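Local coordinates for protein response regulator ChrA (Corynebacterium diphtheriae, PDB 4YN8) that probably binds DNA and regulates transcription as the response regulator of a haem-sensing two-component system, at residues I11-V16 with Q56-D61; V50-I55 with L78-Y83; M98-K103 with G120-A125. The protein carries 1 engineered substitution. All coordinates share one frame; numbering follows the deposited sequence.

Interaction 1. Residues I11-V16 with Q56-D61. With MG (magnesium ion), chain F; SO4 (sulfate ion), chain B.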
loop_
_atom_site.group_PDB
_atom_site.type_symbol
_atom_site.label_atom_id
_atom_site.label_comp_id
_atom_site.label_asym_id
_atom_site.label_seq_id
_atom_site.Cartn_x
_atom_site.Cartn_y
_atom_site.Cartn_z
ATOM N N ILE A 11 -12.045 -11.608 8.602
ATOM C CA ILE A 11 -10.761 -12.231 8.270
ATOM C C ILE A 11 -9.639 -11.339 8.787
ATOM O O ILE A 11 -9.609 -10.133 8.485
ATOM C CB ILE A 11 -10.640 -12.399 6.770
ATOM C CG1 ILE A 11 -11.861 -13.166 6.256
ATOM C CG2 ILE A 11 -9.351 -13.151 6.407
ATOM C CD1 ILE A 11 -11.765 -13.583 4.806
ATOM N N ASP A 12 -8.757 -11.921 9.593
ATOM C CA ASP A 12 -7.605 -11.198 10.146
ATOM C C ASP A 12 -6.677 -12.254 10.701
ATOM O O ASP A 12 -7.134 -13.163 11.402
ATOM C CB ASP A 12 -8.082 -10.263 11.278
ATOM C CG ASP A 12 -7.002 -9.339 11.806
ATOM O OD1 ASP A 12 -5.784 -9.662 11.837
ATOM O OD2 ASP A 12 -7.431 -8.233 12.208
ATOM N N ASP A 13 -5.388 -12.088 10.450
ATOM C CA ASP A 13 -4.399 -13.072 10.914
ATOM C C ASP A 13 -4.063 -12.948 12.385
ATOM O O ASP A 13 -3.348 -13.828 12.949
ATOM C CB ASP A 13 -3.120 -12.950 10.121
ATOM C CG ASP A 13 -2.148 -14.098 10.399
ATOM O OD1 ASP A 13 -2.589 -15.268 10.398
ATOM O OD2 ASP A 13 -0.959 -13.793 10.602
ATOM N N HIS A 14 -4.517 -11.872 13.000
ATOM C CA HIS A 14 -4.222 -11.550 14.406
ATOM C C HIS A 14 -5.398 -11.715 15.288
ATOM O O HIS A 14 -6.249 -10.846 15.346
ATOM C CB HIS A 14 -3.624 -10.128 14.464
ATOM C CG HIS A 14 -2.492 -9.972 13.531
ATOM N ND1 HIS A 14 -2.617 -9.412 12.260
ATOM C CD2 HIS A 14 -1.250 -10.466 13.606
ATOM C CE1 HIS A 14 -1.460 -9.542 11.635
ATOM N NE2 HIS A 14 -0.631 -10.197 12.427
ATOM N N PRO A 15 -5.501 -12.883 15.983
ATOM C CA PRO A 15 -6.775 -13.209 16.714
ATOM C C PRO A 15 -7.115 -12.223 17.829
ATOM O O PRO A 15 -8.282 -11.979 18.111
ATOM C CB PRO A 15 -6.496 -14.602 17.286
ATOM C CG PRO A 15 -5.031 -14.705 17.293
ATOM C CD PRO A 15 -4.528 -14.000 16.079
ATOM N N VAL A 16 -6.112 -11.585 18.404
ATOM C CA VAL A 16 -6.387 -10.597 19.465
ATOM C C VAL A 16 -7.086 -9.356 18.889
ATOM O O VAL A 16 -8.042 -8.827 19.488
ATOM C CB VAL A 16 -5.111 -10.177 20.191
ATOM C CG1 VAL A 16 -5.390 -9.028 21.114
ATOM C CG2 VAL A 16 -4.532 -11.311 21.013
ATOM N N GLN A 56 -2.687 -7.400 5.747
ATOM C CA GLN A 56 -1.469 -8.184 6.022
ATOM C C GLN A 56 -1.743 -9.562 6.554
ATOM O O GLN A 56 -1.970 -9.689 7.713
ATOM C CB GLN A 56 -0.682 -7.470 7.135
ATOM C CG GLN A 56 -0.332 -6.054 6.809
ATOM C CD GLN A 56 0.653 -5.482 7.804
ATOM O OE1 GLN A 56 0.292 -4.708 8.723
ATOM N NE2 GLN A 56 1.897 -5.900 7.653
ATOM N N MET A 57 -1.722 -10.599 5.711
ATOM C CA MET A 57 -1.933 -11.971 6.201
ATOM C C MET A 57 -1.062 -12.902 5.366
ATOM O O MET A 57 -0.954 -12.724 4.154
ATOM C CB MET A 57 -3.386 -12.428 5.988
ATOM C CG MET A 57 -4.367 -11.500 6.632
ATOM S SD MET A 57 -6.119 -11.880 6.484
ATOM C CE MET A 57 -6.337 -11.654 4.746
ATOM N N PRO A 58 -0.515 -13.943 6.001
ATOM C CA PRO A 58 0.322 -14.882 5.268
ATOM C C PRO A 58 -0.545 -15.754 4.364
ATOM O O PRO A 58 -1.743 -15.955 4.605
ATOM C CB PRO A 58 0.941 -15.708 6.419
ATOM C CG PRO A 58 -0.221 -15.927 7.326
ATOM C CD PRO A 58 -0.947 -14.544 7.293
ATOM N N GLY A 59 0.029 -16.282 3.307
ATOM C CA GLY A 59 -0.703 -17.134 2.411
ATOM C C GLY A 59 -1.456 -16.285 1.429
ATOM O O GLY A 59 -0.900 -15.878 0.426
ATOM N N THR A 60 -2.732 -16.048 1.659
ATOM C CA THR A 60 -3.507 -15.182 0.781
ATOM C C THR A 60 -3.853 -13.951 1.565
ATOM O O THR A 60 -4.558 -14.033 2.578
ATOM C CB THR A 60 -4.821 -15.873 0.316
ATOM O OG1 THR A 60 -4.477 -17.099 -0.362
ATOM C CG2 THR A 60 -5.646 -15.013 -0.589
ATOM N N ASP A 61 -3.308 -12.819 1.139
ATOM C CA ASP A 61 -3.539 -11.572 1.832
ATOM C C ASP A 61 -4.859 -10.925 1.358
ATOM O O ASP A 61 -5.556 -11.445 0.506
ATOM C CB ASP A 61 -2.321 -10.622 1.734
ATOM C CG ASP A 61 -2.086 -10.058 0.346
ATOM O OD1 ASP A 61 -2.981 -10.025 -0.513
ATOM O OD2 ASP A 61 -0.940 -9.539 0.109
HETATM MG MG MG F . -4.362 -8.257 11.113
HETATM S S SO4 B . -3.483 -4.172 8.179
HETATM O O1 SO4 B . -3.862 -3.536 9.454
HETATM O O2 SO4 B . -2.170 -3.669 7.769
HETATM O O3 SO4 B . -3.380 -5.652 8.165
HETATM O O4 SO4 B . -4.505 -3.817 7.095
HETATM O O HOH W 1 -3.030 -6.929 10.445
HETATM O O HOH W 2 -4.298 -9.681 9.445
HETATM O O HOH W 3 -5.117 -7.332 12.789
#

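Interaction 2. Residues V50-I55 with L78-Y83. With MG (magnesium ion), chain F; SO4 (sulfate ion), chain B.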
loop_
_atom_site.group_PDB
_atom_site.type_symbol
_atom_site.label_atom_id
_atom_site.label_comp_id
_atom_site.label_asym_id
_atom_site.label_seq_id
_atom_site.Cartn_x
_atom_site.Cartn_y
_atom_site.Cartn_z
ATOM N N VAL A 50 -21.191 -10.085 3.432
ATOM C CA VAL A 50 -20.084 -9.122 3.386
ATOM C C VAL A 50 -18.834 -9.820 3.936
ATOM O O VAL A 50 -18.914 -10.468 4.976
ATOM C CB VAL A 50 -20.417 -7.887 4.262
ATOM C CG1 VAL A 50 -19.225 -6.976 4.298
ATOM C CG2 VAL A 50 -21.651 -7.097 3.715
ATOM N N VAL A 51 -17.720 -9.660 3.257
ATOM C CA VAL A 51 -16.445 -10.043 3.792
ATOM C C VAL A 51 -15.728 -8.816 4.345
ATOM O O VAL A 51 -15.568 -7.803 3.608
ATOM C CB VAL A 51 -15.552 -10.725 2.729
ATOM C CG1 VAL A 51 -14.155 -10.948 3.249
ATOM C CG2 VAL A 51 -16.151 -12.036 2.253
ATOM N N VAL A 52 -15.332 -8.902 5.599
ATOM C CA VAL A 52 -14.590 -7.825 6.249
ATOM C C VAL A 52 -13.185 -8.359 6.470
ATOM O O VAL A 52 -12.992 -9.331 7.200
ATOM C CB VAL A 52 -15.255 -7.402 7.567
ATOM C CG1 VAL A 52 -14.430 -6.347 8.296
ATOM C CG2 VAL A 52 -16.679 -6.911 7.311
ATOM N N THR A 53 -12.186 -7.723 5.847
ATOM C CA THR A 53 -10.829 -8.282 5.859
ATOM C C THR A 53 -9.756 -7.220 6.111
ATOM O O THR A 53 -9.966 -6.099 5.776
ATOM C CB THR A 53 -10.490 -9.012 4.527
ATOM O OG1 THR A 53 -9.210 -9.714 4.656
ATOM C CG2 THR A 53 -10.397 -8.112 3.358
ATOM N N ASP A 54 -8.729 -7.685 6.833
ATOM C CA ASP A 54 -7.362 -7.172 6.981
ATOM C C ASP A 54 -6.594 -7.149 5.664
ATOM O O ASP A 54 -6.954 -7.875 4.728
ATOM C CB ASP A 54 -6.692 -8.341 7.854
ATOM C CG ASP A 54 -5.562 -7.940 8.626
ATOM O OD1 ASP A 54 -5.699 -7.150 9.625
ATOM O OD2 ASP A 54 -4.492 -8.496 8.331
ATOM N N ILE A 55 -5.468 -6.410 5.588
ATOM C CA ILE A 55 -4.578 -6.517 4.451
ATOM C C ILE A 55 -3.467 -7.565 4.682
ATOM O O ILE A 55 -3.352 -8.534 3.919
ATOM C CB ILE A 55 -3.914 -5.157 4.098
ATOM C CG1 ILE A 55 -4.952 -4.071 3.920
ATOM C CG2 ILE A 55 -2.965 -5.331 2.938
ATOM C CD1 ILE A 55 -4.340 -2.691 3.754
ATOM N N LEU A 78 -15.208 -5.253 2.524
ATOM C CA LEU A 78 -14.791 -4.078 3.256
ATOM C C LEU A 78 -13.387 -4.353 3.773
ATOM O O LEU A 78 -13.184 -5.293 4.563
ATOM C CB LEU A 78 -15.772 -3.780 4.416
ATOM C CG LEU A 78 -15.319 -2.776 5.466
ATOM C CD1 LEU A 78 -15.172 -1.428 4.731
ATOM C CD2 LEU A 78 -16.379 -2.729 6.556
ATOM N N ILE A 79 -12.394 -3.544 3.345
ATOM C CA ILE A 79 -11.028 -3.669 3.821
ATOM C C ILE A 79 -10.820 -2.733 4.994
ATOM O O ILE A 79 -11.167 -1.536 4.922
ATOM C CB ILE A 79 -10.009 -3.318 2.713
ATOM C CG1 ILE A 79 -10.031 -4.397 1.659
ATOM C CG2 ILE A 79 -8.612 -3.125 3.274
ATOM C CD1 ILE A 79 -9.155 -4.075 0.433
ATOM N N LEU A 80 -10.273 -3.312 6.054
ATOM C CA LEU A 80 -9.894 -2.578 7.280
ATOM C C LEU A 80 -8.404 -2.488 7.400
ATOM O O LEU A 80 -7.665 -3.455 7.176
ATOM C CB LEU A 80 -10.455 -3.215 8.508
ATOM C CG LEU A 80 -11.968 -3.423 8.585
ATOM C CD1 LEU A 80 -12.406 -4.071 9.897
ATOM C CD2 LEU A 80 -12.765 -2.176 8.340
ATOM N N THR A 81 -7.930 -1.310 7.773
ATOM C CA THR A 81 -6.503 -1.179 7.998
ATOM C C THR A 81 -6.249 -0.171 9.100
ATOM O O THR A 81 -7.170 0.216 9.803
ATOM C CB THR A 81 -5.796 -0.883 6.680
ATOM O OG1 THR A 81 -4.378 -1.124 6.780
ATOM C CG2 THR A 81 -6.098 0.509 6.160
ATOM N N THR A 82 -4.974 0.168 9.308
ATOM C CA THR A 82 -4.594 1.205 10.279
ATOM C C THR A 82 -3.871 2.355 9.540
ATOM O O THR A 82 -3.254 2.186 8.496
ATOM C CB THR A 82 -3.698 0.657 11.411
ATOM O OG1 THR A 82 -2.451 0.194 10.909
ATOM C CG2 THR A 82 -4.359 -0.529 12.097
ATOM N N TYR A 83 -3.955 3.515 10.115
ATOM C CA TYR A 83 -3.431 4.710 9.430
ATOM C C TYR A 83 -1.929 4.638 9.212
ATOM O O TYR A 83 -1.413 5.250 8.270
ATOM C CB TYR A 83 -3.843 5.966 10.193
ATOM C CG TYR A 83 -3.024 6.253 11.425
ATOM C CD1 TYR A 83 -3.359 5.697 12.658
ATOM C CD2 TYR A 83 -1.883 7.062 11.346
ATOM C CE1 TYR A 83 -2.604 5.957 13.782
ATOM C CE2 TYR A 83 -1.130 7.330 12.489
ATOM C CZ TYR A 83 -1.483 6.756 13.695
ATOM O OH TYR A 83 -0.735 7.040 14.847
HETATM MG MG MG F . -4.362 -8.257 11.113
HETATM S S SO4 B . -3.483 -4.172 8.179
HETATM O O1 SO4 B . -3.862 -3.536 9.454
HETATM O O2 SO4 B . -2.170 -3.669 7.769
HETATM O O3 SO4 B . -3.380 -5.652 8.165
HETATM O O4 SO4 B . -4.505 -3.817 7.095
HETATM O O HOH W 1 -3.030 -6.929 10.445
HETATM O O HOH W 2 -4.298 -9.681 9.445
HETATM O O HOH W 3 -5.117 -7.332 12.789
#

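Interaction 3. Residues M98-K103 with G120-A125. With SO4 (sulfate ion), chain B.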
loop_
_atom_site.group_PDB
_atom_site.type_symbol
_atom_site.label_atom_id
_atom_site.label_comp_id
_atom_site.label_asym_id
_atom_site.label_seq_id
_atom_site.Cartn_x
_atom_site.Cartn_y
_atom_site.Cartn_z
ATOM N N MET A 98 -15.172 -2.772 -2.336
ATOM C CA MET A 98 -16.369 -1.952 -2.172
ATOM C C MET A 98 -16.138 -0.874 -1.126
ATOM O O MET A 98 -16.451 0.307 -1.385
ATOM C CB MET A 98 -17.569 -2.814 -1.826
ATOM C CG MET A 98 -18.899 -2.125 -1.703
ATOM S SD MET A 98 -19.460 -1.330 -3.233
ATOM C CE MET A 98 -19.446 -2.668 -4.374
ATOM N N GLY A 99 -15.565 -1.255 0.027
ATOM C CA GLY A 99 -15.321 -0.280 1.094
ATOM C C GLY A 99 -13.963 -0.368 1.727
ATOM O O GLY A 99 -13.297 -1.413 1.663
ATOM N N TYR A 100 -13.571 0.735 2.360
ATOM C CA TYR A 100 -12.307 0.854 3.076
ATOM C C TYR A 100 -12.630 1.654 4.346
ATOM O O TYR A 100 -13.359 2.657 4.282
ATOM C CB TYR A 100 -11.265 1.671 2.279
ATOM C CG TYR A 100 -10.827 1.005 1.010
ATOM C CD1 TYR A 100 -11.562 1.115 -0.160
ATOM C CD2 TYR A 100 -9.744 0.209 1.023
ATOM C CE1 TYR A 100 -11.217 0.407 -1.279
ATOM C CE2 TYR A 100 -9.310 -0.450 -0.129
ATOM C CZ TYR A 100 -10.078 -0.365 -1.251
ATOM O OH TYR A 100 -9.679 -1.065 -2.350
ATOM N N LEU A 101 -12.041 1.236 5.447
ATOM C CA LEU A 101 -12.215 1.922 6.740
ATOM C C LEU A 101 -11.035 1.642 7.614
ATOM O O LEU A 101 -10.368 0.615 7.460
ATOM C CB LEU A 101 -13.496 1.432 7.426
ATOM C CG LEU A 101 -14.021 2.330 8.549
ATOM C CD1 LEU A 101 -14.612 3.612 8.021
ATOM C CD2 LEU A 101 -15.063 1.552 9.388
ATOM N N LEU A 102 -10.720 2.550 8.538
ATOM C CA LEU A 102 -9.728 2.232 9.532
ATOM C C LEU A 102 -10.288 1.427 10.682
ATOM O O LEU A 102 -11.420 1.604 11.073
ATOM C CB LEU A 102 -9.047 3.484 10.088
ATOM C CG LEU A 102 -8.305 4.349 9.079
ATOM C CD1 LEU A 102 -7.677 5.548 9.794
ATOM C CD2 LEU A 102 -7.264 3.560 8.357
ATOM N N LYS A 103 -9.464 0.570 11.257
ATOM C CA LYS A 103 -9.930 -0.341 12.338
ATOM C C LYS A 103 -10.336 0.342 13.616
ATOM O O LYS A 103 -11.162 -0.205 14.342
ATOM C CB LYS A 103 -8.881 -1.375 12.694
ATOM C CG LYS A 103 -8.591 -2.360 11.598
ATOM C CD LYS A 103 -7.510 -3.377 11.961
ATOM C CE LYS A 103 -7.257 -4.289 10.783
ATOM N NZ LYS A 103 -5.950 -4.888 10.938
ATOM N N GLY A 120 -24.045 -2.244 -1.707
ATOM C CA GLY A 120 -23.322 -1.998 -2.934
ATOM C C GLY A 120 -22.990 -0.535 -3.116
ATOM O O GLY A 120 -22.793 -0.110 -4.238
ATOM N N ARG A 121 -22.864 0.201 -2.022
ATOM C CA ARG A 121 -22.412 1.587 -2.020
ATOM C C ARG A 121 -20.958 1.666 -1.582
ATOM O O ARG A 121 -20.570 0.981 -0.625
ATOM C CB ARG A 121 -23.284 2.435 -1.099
ATOM C CG ARG A 121 -24.743 2.456 -1.501
ATOM C CD ARG A 121 -25.604 3.360 -0.652
ATOM N NE ARG A 121 -26.024 2.783 0.638
ATOM C CZ ARG A 121 -25.489 3.134 1.799
ATOM N NH1 ARG A 121 -24.525 4.047 1.818
ATOM N NH2 ARG A 121 -25.900 2.595 2.938
ATOM N N ARG A 122 -20.142 2.441 -2.293
ATOM C CA ARG A 122 -18.726 2.579 -1.975
ATOM C C ARG A 122 -18.508 3.277 -0.654
ATOM O O ARG A 122 -19.225 4.244 -0.337
ATOM C CB ARG A 122 -17.985 3.443 -2.992
ATOM C CG ARG A 122 -17.724 2.953 -4.345
ATOM C CD ARG A 122 -17.218 1.562 -4.487
ATOM N NE ARG A 122 -15.834 1.247 -4.170
ATOM C CZ ARG A 122 -14.766 1.563 -4.900
ATOM N NH1 ARG A 122 -14.832 2.450 -5.916
ATOM N NH2 ARG A 122 -13.595 1.093 -4.526
ATOM N N THR A 123 -17.511 2.843 0.130
ATOM C CA THR A 123 -17.028 3.600 1.283
ATOM C C THR A 123 -15.595 3.900 1.043
ATOM O O THR A 123 -14.762 3.067 1.200
ATOM C CB THR A 123 -17.185 2.846 2.618
ATOM O OG1 THR A 123 -18.562 2.531 2.798
ATOM C CG2 THR A 123 -16.671 3.659 3.830
ATOM N N LEU A 124 -15.306 5.122 0.601
ATOM C CA LEU A 124 -13.918 5.543 0.421
ATOM C C LEU A 124 -13.573 6.471 1.562
ATOM O O LEU A 124 -13.583 7.719 1.438
ATOM C CB LEU A 124 -13.772 6.208 -0.932
ATOM C CG LEU A 124 -14.252 5.384 -2.104
ATOM C CD1 LEU A 124 -14.022 6.143 -3.420
ATOM C CD2 LEU A 124 -13.552 4.033 -2.129
ATOM N N ALA A 125 -13.352 5.878 2.717
ATOM C CA ALA A 125 -13.347 6.663 3.937
ATOM C C ALA A 125 -12.248 7.735 3.863
ATOM O O ALA A 125 -11.078 7.446 3.527
ATOM C CB ALA A 125 -13.123 5.780 5.157
HETATM S S SO4 B . -3.483 -4.172 8.179
HETATM O O1 SO4 B . -3.862 -3.536 9.454
HETATM O O2 SO4 B . -2.170 -3.669 7.769
HETATM O O3 SO4 B . -3.380 -5.652 8.165
HETATM O O4 SO4 B . -4.505 -3.817 7.095
#

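Interaction 1. Residues I11-V16 with Q56-D61
The magnesium-binding end of the receiver domain forms where the Ile11-Val16 turn meets the Gln56-Asp61 loop, and it illustrates how an acidic site can be built on an apolar floor. In that floor CG2 of Ile11 lies 3.5 Å from SD of Met57, the two side chains crossing at about a right angle. Met57 runs straight as far as its sulfur and then bends (chi3 -67°), which turns CE back onto the same Ile11 methyl. Closer to the surface, the carboxylate of Asp13, in the conformer described here, comes against the ring of Pro58 from the opposite direction, with CG 3.4 Å from Pro58 CD; this is van der Waals contact with the proline ring.

The metal sits beside this seam. Magnesium is bound by Asp12 OD1 at 2.1 Å and by His14 ND1 at 2.4 Å, with Asp54 and water molecules completing the site. The imidazole swings in because its CG lies beside the backbone N (chi1 -52°), and CB of Asp13 sits over one face of the ring, toward the rim. Asp12 OD1 has a second task: it accepts the backbone N-H of His14 at 2.8 Å, met from above the carboxylate plane, closing an Asx turn that holds metal ligand and turn together. Across the site, backbone N of Gln56 donates to sulfate O3 at 3.1 Å, and water 1 joins that same oxygen to the magnesium.

Around the site, Ile11 ends strand 6-11 and packs on Val51 and Thr53 of strand 50-53, while Arg18 hydrogen-bonds to Asp12 O. His14 is the N-cap of helix 15-26, and Asp61 OD1 accepts from Thr64 N, capping helix 62-72, so the contact lies between two helix beginnings.

Interaction 2. Residues V50-I55 with L78-Y83
The flat groups joining Val50-Ile55 to Leu78-Tyr83 are peptide groups, whose edges carry the N-H and C=O that bind two parallel strands. Leu78 N gives its hydrogen to Val51 O at 2.8 Å. Thr53 N donates to Leu78 O at 2.9 Å, and Thr53 O in turn accepts from Leu80 N at 2.8 Å. Val52 and Leu78 cover one face of the resulting sheet, Thr53 and Ile79 the other.

On the first face the packing is tight, for CG1 of Val52, set anti to its own backbone N (chi1 176°), comes within 3.4 Å of Leu80 CD1. On the second, Thr53 and Ile79 run side by side, and the side chain of Ile55 crosses that of Ile79 at about a right angle, its CG1 3.8 Å from Ile79 CG2. The hydroxyl of Thr53 turns away from this apolar pairing to donate to Asp54 O at 2.9 Å, in the carbonyl plane and on a lone pair.

At the C-terminal ends of the strands a sulfate is gripped from both segments. Its O4 accepts from Thr81 OG1 at 2.7 Å and from Ile55 N at 3.1 Å. Asp54, whose OD1 in the conformer described here binds magnesium and receives a hydrogen bond from Lys103, lies beside the same anion.

Helix 62-72 connects the strands and packs on the Thr53 and Ile79 face, while helix 107-119 covers Leu78. This is a beta-alpha-beta unit of the CheY-like receiver fold, with Asp54 at the C-terminal end of strand 50-53, the position at which receiver domains usually accept a phosphoryl group, a role Asp54 probably shares; the sulfate, probably from the crystallisation liquor, is consistent with a phosphoryl site.

Interaction 3. Residues M98-K103 with G120-A125
A beta-alpha-beta unit at the edge of the receiver sheet is closed here, where strand 99-102 takes the short strand 123-124 alongside it after the excursion through helix 107-119. The carbonyl oxygen of Met98 is the shared acceptor: Thr123 N reaches it at 3.1 Å and Arg122 NE at 3.0 Å, from opposite faces of the carbonyl plane. Tyr100 N then donates to Thr123 O at 2.9 Å.

Arg122 can fold back to the carbonyl of Met98 because its chain bends at both chi2 (-45°) and chi3 (-75°). CD2 of Leu124 rests 3.8 Å above the centre of its guanidinium and also touches Tyr100 CD1, while NH2 bonds to Ala97 O. At the opening of the segment, Met98 SD lies 3.6 Å from Gly120 C, in the Schellman motif that ends helix 107-119. Farther on, Ala125 CB packs against Leu101 CD1, and Gly99, lacking a side chain, lets Thr123 come close.

The chemistry implies a short strand pairing held partly by a side chain, whose NE approaches from above the carbonyl plane: the arginine supplements two main-chain bonds, and its positive charge probably polarises the Met98 carbonyl.

How the interactions relate
From the N terminus, interaction 1 opens first, and its loop, closed at 56-61, takes in helix 15-26 and strands 31-37 and 50-53. Interaction 2 opens inside that loop at 50-55 and closes beyond it at 78-83, so the two cross; they share the magnesium, the sulfate and bridging water, and Ile11 pairs with Val52 and Asp54. Interaction 3 follows in series, closing the loop through helix 107-119. It is tied back by Lys103, whose NZ meets both Asp54 and the sulfate. Together the three contacts join strands 6-11, 50-53, 77-81, 99-102 and 123-124 of one parallel sheet, running from the metal site to the sheet edge.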